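Long-range contacts in Obg-like ATPase 1 (Schizosaccharomyces pombe, PDB 1NI3), which hydrolyses ATP and, less efficiently, GTP as an OBG-family P-loop enzyme, and negatively regulates the G2/M transition of the cell cycle: residues L230-E235 and I263-A268; A268-L273 and S292-I297; V123-D128 and N243-K248; G24-P29 and D117-V122. All blocks are in the same frame, centred on the assembly; numbering follows the deposited sequence.

Interaction 1: L230-E235 and I263-A268; sequences LVNMSE and IPMSVA
Asn232 and Val267 form the main polar link made by a side chain. Asn232 OD1 accepts the backbone N of Val267 at 2.7 Å with an angle of 157° at the hydrogen, the donor tilted from the carbonyl plane of the amide. Having CG anti to the backbone N (chi1 -178°) brings this amide to the first turn of helix 267-273, while ND2 donates to Val31 O in the predicted ATP-binding loop. The Val267 side chain crosses that of Asn232 at about a right angle, its CG2 against the amide. Ser266 OG adds a weak bond to Met233 O at 3.1 Å, but its stronger role is as N-cap, accepting from Phe269 N.

Backbone bonds join the two parallel strands. Met265 N reaches Val231 O at 2.9 Å, almost straight at 177°, and Met265 O takes Met233 N, also at 2.9 Å; the bond from Val231 N to Ile263 O is more bent.

Apolar contacts lie on both faces of the strand pair. Leu230 and Ile263 run side by side, Leu230 CD2 3.8 Å from Ile263 CB, and the selenium of Met265 sits 4.1 Å from Leu230 CB; Phe36 of helix 33-42 packs on this side. On the Pro264 face, the bent end of Met233 places its CE 3.4 Å from Pro264 CB.

Asn232 to Glu235 matches the NxxE form that YchF proteins have in place of the GTPase NKxD motif. Its asparagine so joins what is probably the P-loop to the start of helix 267-273, and Met233 is a predicted ATP-binding residue.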
loop_
_atom_site.group_PDB
_atom_site.type_symbol
_atom_site.label_atom_id
_atom_site.label_comp_id
_atom_site.label_asym_id
_atom_site.label_seq_id
_atom_site.Cartn_x
_atom_site.Cartn_y
_atom_site.Cartn_z
ATOM N N LEU A 230 -11.298 3.912 -1.947
ATOM C CA LEU A 230 -12.113 3.812 -0.752
ATOM C C LEU A 230 -13.367 4.657 -0.964
ATOM O O LEU A 230 -13.318 5.881 -0.827
ATOM C CB LEU A 230 -11.342 4.314 0.469
ATOM C CG LEU A 230 -10.050 3.590 0.847
ATOM C CD1 LEU A 230 -9.501 4.201 2.127
ATOM C CD2 LEU A 230 -10.304 2.099 1.045
ATOM N N VAL A 231 -14.478 4.006 -1.322
ATOM C CA VAL A 231 -15.745 4.710 -1.550
ATOM C C VAL A 231 -16.411 5.022 -0.219
ATOM O O VAL A 231 -17.104 4.180 0.333
ATOM C CB VAL A 231 -16.744 3.877 -2.374
ATOM C CG1 VAL A 231 -18.012 4.700 -2.615
ATOM C CG2 VAL A 231 -16.141 3.464 -3.694
ATOM N N ASN A 232 -16.213 6.241 0.277
ATOM C CA ASN A 232 -16.770 6.661 1.554
ATOM C C ASN A 232 -18.230 7.081 1.448
ATOM O O ASN A 232 -18.546 8.043 0.762
ATOM C CB ASN A 232 -15.945 7.824 2.124
ATOM C CG ASN A 232 -16.443 8.280 3.472
ATOM O OD1 ASN A 232 -16.863 7.465 4.285
ATOM N ND2 ASN A 232 -16.374 9.582 3.732
HETATM N N MSE A 233 -19.115 6.353 2.123
HETATM C CA MSE A 233 -20.541 6.665 2.137
HETATM C C MSE A 233 -21.028 6.769 3.594
HETATM O O MSE A 233 -20.265 6.509 4.522
HETATM C CB MSE A 233 -21.283 5.570 1.419
HETATM C CG MSE A 233 -21.176 4.245 2.108
HETATM SE SE MSE A 233 -21.938 2.870 0.964
HETATM C CE MSE A 233 -20.838 1.426 1.071
ATOM N N SER A 234 -22.297 7.132 3.783
ATOM C CA SER A 234 -22.885 7.293 5.119
ATOM C C SER A 234 -23.079 5.984 5.879
ATOM O O SER A 234 -23.303 4.928 5.270
ATOM C CB SER A 234 -24.238 7.974 5.016
ATOM O OG SER A 234 -25.158 7.226 4.251
ATOM N N GLU A 235 -23.015 6.049 7.209
ATOM C CA GLU A 235 -23.184 4.852 8.013
ATOM C C GLU A 235 -24.438 4.151 7.541
ATOM O O GLU A 235 -24.433 2.944 7.304
ATOM C CB GLU A 235 -23.312 5.189 9.501
ATOM C CG GLU A 235 -23.081 3.957 10.366
ATOM C CD GLU A 235 -23.295 4.201 11.843
ATOM O OE1 GLU A 235 -22.858 5.262 12.337
ATOM O OE2 GLU A 235 -23.892 3.332 12.519
ATOM N N ILE A 263 -13.125 -0.653 -2.289
ATOM C CA ILE A 263 -13.617 -0.945 -0.945
ATOM C C ILE A 263 -14.693 0.024 -0.439
ATOM O O ILE A 263 -14.364 1.108 0.042
ATOM C CB ILE A 263 -12.445 -0.913 0.075
ATOM C CG1 ILE A 263 -11.395 -1.963 -0.297
ATOM C CG2 ILE A 263 -12.974 -1.134 1.478
ATOM C CD1 ILE A 263 -10.249 -2.082 0.715
ATOM N N PRO A 264 -15.983 -0.355 -0.516
ATOM C CA PRO A 264 -17.041 0.541 -0.037
ATOM C C PRO A 264 -16.923 0.611 1.473
ATOM O O PRO A 264 -16.869 -0.418 2.144
ATOM C CB PRO A 264 -18.302 -0.163 -0.489
ATOM C CG PRO A 264 -17.935 -1.596 -0.328
ATOM C CD PRO A 264 -16.554 -1.640 -0.958
HETATM N N MSE A 265 -16.901 1.825 2.003
HETATM C CA MSE A 265 -16.742 2.033 3.437
HETATM C C MSE A 265 -17.574 3.206 3.939
HETATM O O MSE A 265 -18.356 3.791 3.205
HETATM C CB MSE A 265 -15.297 2.368 3.708
HETATM C CG MSE A 265 -14.944 3.743 3.187
HETATM SE SE MSE A 265 -13.321 4.321 4.053
HETATM C CE MSE A 265 -14.041 4.308 5.870
ATOM N N SER A 266 -17.353 3.561 5.197
ATOM C CA SER A 266 -18.036 4.674 5.824
ATOM C C SER A 266 -17.184 5.260 6.954
ATOM O O SER A 266 -17.245 4.799 8.094
ATOM C CB SER A 266 -19.390 4.221 6.372
ATOM O OG SER A 266 -19.928 5.203 7.263
ATOM N N VAL A 267 -16.377 6.261 6.616
ATOM C CA VAL A 267 -15.501 6.924 7.577
ATOM C C VAL A 267 -16.256 7.308 8.844
ATOM O O VAL A 267 -15.693 7.319 9.954
ATOM C CB VAL A 267 -14.915 8.205 6.989
ATOM C CG1 VAL A 267 -14.078 8.938 8.036
ATOM C CG2 VAL A 267 -14.078 7.871 5.765
ATOM N N ALA A 268 -17.534 7.625 8.665
ATOM C CA ALA A 268 -18.416 8.014 9.755
ATOM C C ALA A 268 -18.571 6.861 10.713
ATOM O O ALA A 268 -18.472 7.026 11.928
ATOM C CB ALA A 268 -19.779 8.390 9.178
#

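Interaction 2: A268-L273 and S292-I297; sequences AFEERL and SMLPKI
Glu270 reaches from helix 267-273 to the hydroxyl of Ser292 and the backbone N of Met293, and it has more surface buried here than any other residue of the two segments. Its carboxylate is bidentate. OE1 receives the hydroxyl of Ser292, OG to OE1 2.6 Å, through the syn lone pair, on the side of the other oxygen. OE2 receives Met293 N at 2.9 Å with an angle of 159° at the hydrogen; this donor also comes from the syn side but stands 31° out of the carboxylate plane. Two bonds on two oxygens hold the group against turning about its last torsion. The side chain gets there by a bend at chi2 (-59°) rather than by full extension.

Ser292, second in buried surface, works in both directions. Besides donating to Glu270, its OG accepts Leu294 N at 3.3 Å, a capping bond at the turn that opens helix 294-304. The carboxylate therefore lies at the N-terminal end of a helix, where the helix dipole would be expected to favour its negative charge. In the fold, the arrangement ties the helix after strand 262-265 to the start of the helix that runs on to strand 307-312.

Apolar groups flank the polar centre. Leu294 slides past Glu270 in the opposite direction, CG being the atom of Leu294 nearest OE1, and it also touches Ser43 and Leu45. One helical turn beyond Glu270, Leu273 lays CD2 at 3.7 Å from Ser292 CB. Met265, in strand 262-265, packs against the aliphatic part of Glu270.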
loop_
_atom_site.group_PDB
_atom_site.type_symbol
_atom_site.label_atom_id
_atom_site.label_comp_id
_atom_site.label_asym_id
_atom_site.label_seq_id
_atom_site.Cartn_x
_atom_site.Cartn_y
_atom_site.Cartn_z
ATOM N N ALA A 268 -17.534 7.625 8.665
ATOM C CA ALA A 268 -18.416 8.014 9.755
ATOM C C ALA A 268 -18.571 6.861 10.713
ATOM O O ALA A 268 -18.472 7.026 11.928
ATOM C CB ALA A 268 -19.779 8.390 9.178
ATOM N N PHE A 269 -18.816 5.689 10.135
ATOM C CA PHE A 269 -19.013 4.469 10.905
ATOM C C PHE A 269 -17.721 4.004 11.538
ATOM O O PHE A 269 -17.701 3.644 12.719
ATOM C CB PHE A 269 -19.517 3.332 10.017
ATOM C CG PHE A 269 -19.681 2.035 10.755
ATOM C CD1 PHE A 269 -20.620 1.924 11.768
ATOM C CD2 PHE A 269 -18.869 0.941 10.481
ATOM C CE1 PHE A 269 -20.719 0.755 12.526
ATOM C CE2 PHE A 269 -18.964 -0.233 11.237
ATOM C CZ PHE A 269 -19.897 -0.330 12.251
ATOM N N GLU A 270 -16.650 3.976 10.744
ATOM C CA GLU A 270 -15.366 3.539 11.266
ATOM C C GLU A 270 -15.083 4.381 12.496
ATOM O O GLU A 270 -14.809 3.852 13.574
ATOM C CB GLU A 270 -14.261 3.720 10.223
ATOM C CG GLU A 270 -14.323 2.774 9.024
ATOM C CD GLU A 270 -14.261 1.305 9.411
ATOM O OE1 GLU A 270 -13.445 0.937 10.289
ATOM O OE2 GLU A 270 -15.019 0.513 8.814
ATOM N N GLU A 271 -15.179 5.697 12.325
ATOM C CA GLU A 271 -14.944 6.618 13.423
ATOM C C GLU A 271 -15.714 6.207 14.669
ATOM O O GLU A 271 -15.130 5.981 15.729
ATOM C CB GLU A 271 -15.329 8.048 13.016
ATOM C CG GLU A 271 -15.249 9.062 14.151
ATOM C CD GLU A 271 -13.871 9.145 14.769
ATOM O OE1 GLU A 271 -12.924 9.548 14.056
ATOM O OE2 GLU A 271 -13.726 8.794 15.965
ATOM N N ARG A 272 -17.029 6.089 14.532
ATOM C CA ARG A 272 -17.868 5.725 15.678
ATOM C C ARG A 272 -17.443 4.422 16.340
ATOM O O ARG A 272 -17.570 4.269 17.549
ATOM C CB ARG A 272 -19.366 5.633 15.302
ATOM C CG ARG A 272 -20.258 5.580 16.544
ATOM C CD ARG A 272 -21.765 5.716 16.266
ATOM N NE ARG A 272 -22.443 4.426 16.172
ATOM C CZ ARG A 272 -22.425 3.662 15.094
ATOM N NH1 ARG A 272 -21.769 4.076 14.028
ATOM N NH2 ARG A 272 -23.043 2.488 15.085
ATOM N N LEU A 273 -16.916 3.491 15.554
ATOM C CA LEU A 273 -16.506 2.211 16.110
ATOM C C LEU A 273 -15.319 2.318 17.067
ATOM O O LEU A 273 -15.186 1.527 18.003
ATOM C CB LEU A 273 -16.210 1.221 14.978
ATOM C CG LEU A 273 -16.764 -0.206 15.118
ATOM C CD1 LEU A 273 -18.223 -0.206 15.584
ATOM C CD2 LEU A 273 -16.646 -0.878 13.767
ATOM N N SER A 292 -16.020 -3.862 10.536
ATOM C CA SER A 292 -15.131 -2.758 10.200
ATOM C C SER A 292 -14.265 -3.087 8.988
ATOM O O SER A 292 -13.695 -4.174 8.910
ATOM C CB SER A 292 -14.216 -2.436 11.378
ATOM O OG SER A 292 -13.174 -1.572 10.942
HETATM N N MSE A 293 -14.157 -2.148 8.058
HETATM C CA MSE A 293 -13.353 -2.357 6.872
HETATM C C MSE A 293 -11.865 -2.083 7.050
HETATM O O MSE A 293 -11.068 -2.427 6.180
HETATM C CB MSE A 293 -13.879 -1.485 5.741
HETATM C CG MSE A 293 -15.312 -1.725 5.482
HETATM SE SE MSE A 293 -15.479 -3.590 5.012
HETATM C CE MSE A 293 -15.597 -3.347 3.091
ATOM N N LEU A 294 -11.475 -1.463 8.161
ATOM C CA LEU A 294 -10.062 -1.171 8.370
ATOM C C LEU A 294 -9.207 -2.373 8.026
ATOM O O LEU A 294 -8.446 -2.329 7.065
ATOM C CB LEU A 294 -9.783 -0.760 9.819
ATOM C CG LEU A 294 -10.264 0.654 10.102
ATOM C CD1 LEU A 294 -9.868 1.088 11.498
ATOM C CD2 LEU A 294 -9.656 1.579 9.058
ATOM N N PRO A 295 -9.358 -3.475 8.780
ATOM C CA PRO A 295 -8.554 -4.662 8.501
ATOM C C PRO A 295 -8.444 -4.868 7.005
ATOM O O PRO A 295 -7.349 -4.864 6.472
ATOM C CB PRO A 295 -9.313 -5.760 9.222
ATOM C CG PRO A 295 -10.734 -5.263 9.182
ATOM C CD PRO A 295 -10.569 -3.830 9.543
ATOM N N LYS A 296 -9.570 -5.027 6.323
ATOM C CA LYS A 296 -9.538 -5.217 4.879
ATOM C C LYS A 296 -8.719 -4.125 4.203
ATOM O O LYS A 296 -7.827 -4.429 3.407
ATOM C CB LYS A 296 -10.942 -5.186 4.295
ATOM C CG LYS A 296 -10.989 -5.157 2.780
ATOM C CD LYS A 296 -10.503 -6.473 2.194
ATOM C CE LYS A 296 -10.815 -6.604 0.694
ATOM N NZ LYS A 296 -12.285 -6.738 0.374
ATOM N N ILE A 297 -9.007 -2.857 4.494
ATOM C CA ILE A 297 -8.238 -1.785 3.868
ATOM C C ILE A 297 -6.735 -1.998 4.070
ATOM O O ILE A 297 -5.995 -2.160 3.095
ATOM C CB ILE A 297 -8.645 -0.414 4.425
ATOM C CG1 ILE A 297 -10.057 -0.049 3.944
ATOM C CG2 ILE A 297 -7.649 0.657 3.970
ATOM C CD1 ILE A 297 -10.625 1.187 4.555
#

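Interaction 3: V123-D128 and N243-K248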
loop_
_atom_site.group_PDB
_atom_site.type_symbol
_atom_site.label_atom_id
_atom_site.label_comp_id
_atom_site.label_asym_id
_atom_site.label_seq_id
_atom_site.Cartn_x
_atom_site.Cartn_y
_atom_site.Cartn_z
ATOM N N VAL A 123 -13.101 8.026 -2.597
ATOM C CA VAL A 123 -14.194 8.454 -3.471
ATOM C C VAL A 123 -15.423 8.819 -2.633
ATOM O O VAL A 123 -15.831 8.063 -1.748
ATOM C CB VAL A 123 -14.581 7.338 -4.479
ATOM C CG1 VAL A 123 -15.691 7.822 -5.399
ATOM C CG2 VAL A 123 -13.364 6.929 -5.297
ATOM N N ARG A 124 -16.009 9.980 -2.910
ATOM C CA ARG A 124 -17.186 10.426 -2.167
ATOM C C ARG A 124 -18.486 9.893 -2.745
ATOM O O ARG A 124 -18.740 10.006 -3.944
ATOM C CB ARG A 124 -17.231 11.949 -2.117
ATOM C CG ARG A 124 -18.482 12.499 -1.470
ATOM C CD ARG A 124 -18.327 13.979 -1.211
ATOM N NE ARG A 124 -19.448 14.512 -0.451
ATOM C CZ ARG A 124 -19.449 15.710 0.121
ATOM N NH1 ARG A 124 -18.382 16.493 0.016
ATOM N NH2 ARG A 124 -20.512 16.128 0.799
ATOM N N ALA A 125 -19.310 9.321 -1.872
ATOM C CA ALA A 125 -20.595 8.751 -2.263
ATOM C C ALA A 125 -21.643 9.211 -1.257
ATOM O O ALA A 125 -22.619 8.512 -0.987
ATOM C CB ALA A 125 -20.523 7.242 -2.261
ATOM N N PHE A 126 -21.433 10.389 -0.695
ATOM C CA PHE A 126 -22.369 10.936 0.252
ATOM C C PHE A 126 -22.559 12.387 -0.129
ATOM O O PHE A 126 -21.704 12.979 -0.792
ATOM C CB PHE A 126 -21.813 10.819 1.665
ATOM C CG PHE A 126 -20.586 11.644 1.903
ATOM C CD1 PHE A 126 -20.685 12.928 2.409
ATOM C CD2 PHE A 126 -19.325 11.131 1.637
ATOM C CE1 PHE A 126 -19.542 13.691 2.634
ATOM C CE2 PHE A 126 -18.184 11.893 1.862
ATOM C CZ PHE A 126 -18.298 13.174 2.367
ATOM N N ASP A 127 -23.686 12.956 0.282
ATOM C CA ASP A 127 -23.999 14.355 -0.008
ATOM C C ASP A 127 -24.640 15.070 1.185
ATOM O O ASP A 127 -25.229 16.134 1.031
ATOM C CB ASP A 127 -24.898 14.440 -1.259
ATOM C CG ASP A 127 -25.945 13.328 -1.315
ATOM O OD1 ASP A 127 -26.640 13.218 -2.348
ATOM O OD2 ASP A 127 -26.083 12.573 -0.325
ATOM N N ASP A 128 -24.506 14.471 2.372
ATOM C CA ASP A 128 -25.059 15.026 3.613
ATOM C C ASP A 128 -24.538 16.440 3.894
ATOM O O ASP A 128 -24.923 17.070 4.881
ATOM C CB ASP A 128 -24.713 14.121 4.806
ATOM C CG ASP A 128 -25.517 12.825 4.825
ATOM O OD1 ASP A 128 -24.922 11.770 5.151
ATOM O OD2 ASP A 128 -26.739 12.857 4.545
ATOM N N ASN A 243 -25.824 1.838 -2.013
ATOM C CA ASN A 243 -25.499 3.251 -2.160
ATOM C C ASN A 243 -26.092 3.869 -3.423
ATOM O O ASN A 243 -26.523 3.168 -4.336
ATOM C CB ASN A 243 -23.984 3.439 -2.156
ATOM C CG ASN A 243 -23.585 4.893 -2.215
ATOM O OD1 ASN A 243 -23.758 5.630 -1.250
ATOM N ND2 ASN A 243 -23.063 5.321 -3.360
ATOM N N LYS A 244 -26.106 5.194 -3.469
ATOM C CA LYS A 244 -26.651 5.915 -4.610
ATOM C C LYS A 244 -25.666 5.994 -5.769
ATOM O O LYS A 244 -26.064 5.872 -6.929
ATOM C CB LYS A 244 -27.059 7.327 -4.174
ATOM C CG LYS A 244 -27.351 8.310 -5.301
ATOM C CD LYS A 244 -27.670 9.700 -4.737
ATOM C CE LYS A 244 -27.853 10.743 -5.838
ATOM N NZ LYS A 244 -28.011 12.134 -5.310
ATOM N N TYR A 245 -24.384 6.185 -5.465
ATOM C CA TYR A 245 -23.374 6.298 -6.517
ATOM C C TYR A 245 -22.535 5.042 -6.715
ATOM O O TYR A 245 -21.865 4.892 -7.741
ATOM C CB TYR A 245 -22.428 7.459 -6.214
ATOM C CG TYR A 245 -23.103 8.741 -5.783
ATOM C CD1 TYR A 245 -23.513 8.928 -4.465
ATOM C CD2 TYR A 245 -23.298 9.785 -6.690
ATOM C CE1 TYR A 245 -24.096 10.127 -4.056
ATOM C CE2 TYR A 245 -23.882 10.982 -6.296
ATOM C CZ TYR A 245 -24.277 11.150 -4.980
ATOM O OH TYR A 245 -24.854 12.342 -4.600
ATOM N N LEU A 246 -22.576 4.143 -5.741
ATOM C CA LEU A 246 -21.784 2.920 -5.798
ATOM C C LEU A 246 -21.771 2.210 -7.152
ATOM O O LEU A 246 -20.708 2.071 -7.763
ATOM C CB LEU A 246 -22.239 1.953 -4.702
ATOM C CG LEU A 246 -21.346 0.745 -4.431
ATOM C CD1 LEU A 246 -19.896 1.172 -4.284
ATOM C CD2 LEU A 246 -21.826 0.056 -3.175
ATOM N N PRO A 247 -22.943 1.767 -7.646
ATOM C CA PRO A 247 -22.961 1.075 -8.940
ATOM C C PRO A 247 -22.241 1.849 -10.036
ATOM O O PRO A 247 -21.433 1.295 -10.773
ATOM C CB PRO A 247 -24.453 0.900 -9.217
ATOM C CG PRO A 247 -25.052 2.118 -8.571
ATOM C CD PRO A 247 -24.305 2.169 -7.251
ATOM N N LYS A 248 -22.532 3.139 -10.126
ATOM C CA LYS A 248 -21.925 3.992 -11.130
ATOM C C LYS A 248 -20.408 3.975 -10.984
ATOM O O LYS A 248 -19.693 3.607 -11.912
ATOM C CB LYS A 248 -22.466 5.415 -10.981
ATOM C CG LYS A 248 -23.963 5.452 -10.627
ATOM C CD LYS A 248 -24.623 6.798 -10.962
ATOM C CE LYS A 248 -24.693 7.028 -12.472
ATOM N NZ LYS A 248 -25.262 8.356 -12.839
#
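A partly buried contact, with Tyr245 set against Ala125 and Asp127, joins the loop after strand 118-124 to the turn that leads into helix 246-254. The polar evidence centres on one oxygen. Tyr245 OH donates to Asp127 OD1 at 3.0 Å, approaching from above the carboxylate, 61° out of its plane, while OD1 itself lies at the ring edge. Lys244 NZ reaches the same OD1 at 3.4 Å, a weak salt bridge from an extended chain that meets Asp127 at about a right angle. Asp127 holds CG between its backbone N and carbonyl carbon (chi1 39°), which turns the carboxylate to these two partners.

The site lies at the C-terminal ends of the parallel strands, the side on which P-loop proteins bind nucleotide; Ala125 continues from strand 118-124 and still bonds by its backbone to Asn232. Its CB packs 4.1 Å from Tyr245 CD1. Replacing Tyr245 by an alanine would probably leave Asp127 OD1 with just the weak lysine bond across this contact and open a gap beside Ala125.

Within the loop, Arg124 NE donates to Phe126 O at 2.7 Å and lies above one face of the Phe126 ring, offset toward its rim.

Interaction 4: G24-P29 and D117-V122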
loop_
_atom_site.group_PDB
_atom_site.type_symbol
_atom_site.label_atom_id
_atom_site.label_comp_id
_atom_site.label_asym_id
_atom_site.label_seq_id
_atom_site.Cartn_x
_atom_site.Cartn_y
_atom_site.Cartn_z
ATOM N N GLY A 24 -0.083 6.709 0.914
ATOM C CA GLY A 24 -0.576 8.025 1.290
ATOM C C GLY A 24 -2.034 8.140 0.906
ATOM O O GLY A 24 -2.462 7.499 -0.053
ATOM N N ILE A 25 -2.806 8.916 1.663
ATOM C CA ILE A 25 -4.226 9.095 1.365
ATOM C C ILE A 25 -4.506 10.253 0.388
ATOM O O ILE A 25 -4.266 11.426 0.692
ATOM C CB ILE A 25 -5.012 9.352 2.638
ATOM C CG1 ILE A 25 -4.775 8.194 3.602
ATOM C CG2 ILE A 25 -6.497 9.566 2.315
ATOM C CD1 ILE A 25 -5.649 8.210 4.847
ATOM N N VAL A 26 -5.034 9.901 -0.778
ATOM C CA VAL A 26 -5.353 10.846 -1.841
ATOM C C VAL A 26 -6.860 11.050 -1.964
ATOM O O VAL A 26 -7.649 10.103 -1.847
ATOM C CB VAL A 26 -4.825 10.330 -3.193
ATOM C CG1 VAL A 26 -5.630 10.919 -4.340
ATOM C CG2 VAL A 26 -3.354 10.668 -3.320
ATOM N N GLY A 27 -7.262 12.287 -2.233
ATOM C CA GLY A 27 -8.678 12.567 -2.377
ATOM C C GLY A 27 -9.011 13.985 -2.787
ATOM O O GLY A 27 -8.177 14.878 -2.719
HETATM N N MSE A 28 -10.247 14.187 -3.214
HETATM C CA MSE A 28 -10.701 15.498 -3.619
HETATM C C MSE A 28 -11.153 16.228 -2.361
HETATM O O MSE A 28 -11.631 15.608 -1.424
HETATM C CB MSE A 28 -11.863 15.357 -4.604
HETATM C CG MSE A 28 -11.957 16.478 -5.600
HETATM SE SE MSE A 28 -10.300 16.709 -6.605
HETATM C CE MSE A 28 -10.715 15.544 -8.092
ATOM N N PRO A 29 -10.990 17.559 -2.318
ATOM C CA PRO A 29 -11.394 18.358 -1.154
ATOM C C PRO A 29 -12.757 17.962 -0.605
ATOM O O PRO A 29 -13.718 17.837 -1.362
ATOM C CB PRO A 29 -11.393 19.781 -1.699
ATOM C CG PRO A 29 -10.240 19.744 -2.674
ATOM C CD PRO A 29 -10.421 18.415 -3.374
ATOM N N ASP A 117 4.254 5.189 -2.100
ATOM C CA ASP A 117 4.331 4.065 -3.048
ATOM C C ASP A 117 2.993 3.420 -3.428
ATOM O O ASP A 117 2.919 2.692 -4.413
ATOM C CB ASP A 117 5.248 2.998 -2.475
ATOM C CG ASP A 117 6.571 3.556 -2.061
ATOM O OD1 ASP A 117 7.484 3.601 -2.922
ATOM O OD2 ASP A 117 6.696 3.979 -0.888
ATOM N N ALA A 118 1.953 3.676 -2.634
ATOM C CA ALA A 118 0.612 3.151 -2.876
ATOM C C ALA A 118 -0.412 4.196 -2.444
ATOM O O ALA A 118 -0.374 4.694 -1.316
ATOM C CB ALA A 118 0.419 1.855 -2.112
ATOM N N ILE A 119 -1.331 4.503 -3.350
ATOM C CA ILE A 119 -2.359 5.497 -3.113
ATOM C C ILE A 119 -3.704 4.965 -2.636
ATOM O O ILE A 119 -4.231 3.973 -3.151
ATOM C CB ILE A 119 -2.608 6.328 -4.399
ATOM C CG1 ILE A 119 -1.507 7.357 -4.577
ATOM C CG2 ILE A 119 -3.950 7.030 -4.339
ATOM C CD1 ILE A 119 -1.733 8.254 -5.720
ATOM N N TYR A 120 -4.245 5.644 -1.635
ATOM C CA TYR A 120 -5.544 5.313 -1.085
ATOM C C TYR A 120 -6.451 6.437 -1.563
ATOM O O TYR A 120 -6.472 7.506 -0.963
ATOM C CB TYR A 120 -5.482 5.332 0.431
ATOM C CG TYR A 120 -5.090 4.006 1.035
ATOM C CD1 TYR A 120 -5.817 2.868 0.750
ATOM C CD2 TYR A 120 -4.038 3.904 1.941
ATOM C CE1 TYR A 120 -5.525 1.660 1.348
ATOM C CE2 TYR A 120 -3.730 2.699 2.558
ATOM C CZ TYR A 120 -4.484 1.579 2.255
ATOM O OH TYR A 120 -4.232 0.375 2.857
ATOM N N GLN A 121 -7.199 6.208 -2.637
ATOM C CA GLN A 121 -8.075 7.236 -3.199
ATOM C C GLN A 121 -9.485 7.220 -2.658
ATOM O O GLN A 121 -10.287 6.360 -3.012
ATOM C CB GLN A 121 -8.116 7.106 -4.724
ATOM C CG GLN A 121 -8.933 8.174 -5.438
ATOM C CD GLN A 121 -8.397 8.447 -6.829
ATOM O OE1 GLN A 121 -9.138 8.809 -7.746
ATOM N NE2 GLN A 121 -7.091 8.284 -6.990
ATOM N N VAL A 122 -9.788 8.202 -1.818
ATOM C CA VAL A 122 -11.106 8.312 -1.212
ATOM C C VAL A 122 -12.194 8.884 -2.135
ATOM O O VAL A 122 -12.224 10.087 -2.399
ATOM C CB VAL A 122 -11.061 9.189 0.027
ATOM C CG1 VAL A 122 -12.419 9.214 0.678
ATOM C CG2 VAL A 122 -9.998 8.673 0.974
#
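Gly24 starts the pairing with strand 118-124 through both its backbone polar groups: its N donates to Ala118 O at 3.0 Å, and its O accepts Tyr120 N, also at 3.0 Å. Next, Ile25 lies on the face it shares with Tyr120 and Val122, its CG2 3.9 Å from Val122 CG2; the Tyr120 ring leads away, and its OH bonds to Ile297 O.

Val26 carries the most buried surface. Its N donates to Tyr120 O at 2.8 Å and its O accepts Val122 N at 2.9 Å, while its side chain turns to the opposite face. There CB meets Ile119 CG2 at 3.6 Å, and Val26 CG2 lies 3.8 Å from both Ile119 CG2 and Ile119 CD1, one atom on each branch. Ile119 reaches this position with CG1 anti to its carbonyl carbon (chi1 -78°), and helix 107-113 packs on both residues through Val113. Shortening Ile119 to an alanine would probably open a gap beside Val26 under that helix.

At Gly27 the strand gives way to the loop, near Lys33. Parallel strands with the glycine-rich turn directly after one of them are the hallmark of the P-loop NTPase core, and Gly27 is probably the first glycine of the Walker A sequence.

Interactions 1, 3 and 4 belong to one sheet. Strand 118-124 supplies interaction 4 and the start of interaction 3, and it is bonded on its other side to strand 227-232 of interaction 1: Leu230 N lies 2.9 Å from Gln121 O. Interaction 4, the most central, is regular backbone pairing with apolar faces. Interaction 1, also buried, adds side-chain bonds where strands end at the predicted nucleotide site. Interaction 3, partly buried, lies farthest from the chain centre and has a salt bridge between its segments. Interaction 2, buried between helix 267-273, shared with interaction 1, and the turn opening the next, has a carboxylate gripped by a hydroxyl and a backbone N, against the hydroxyl and weak lysine bond of interaction 3.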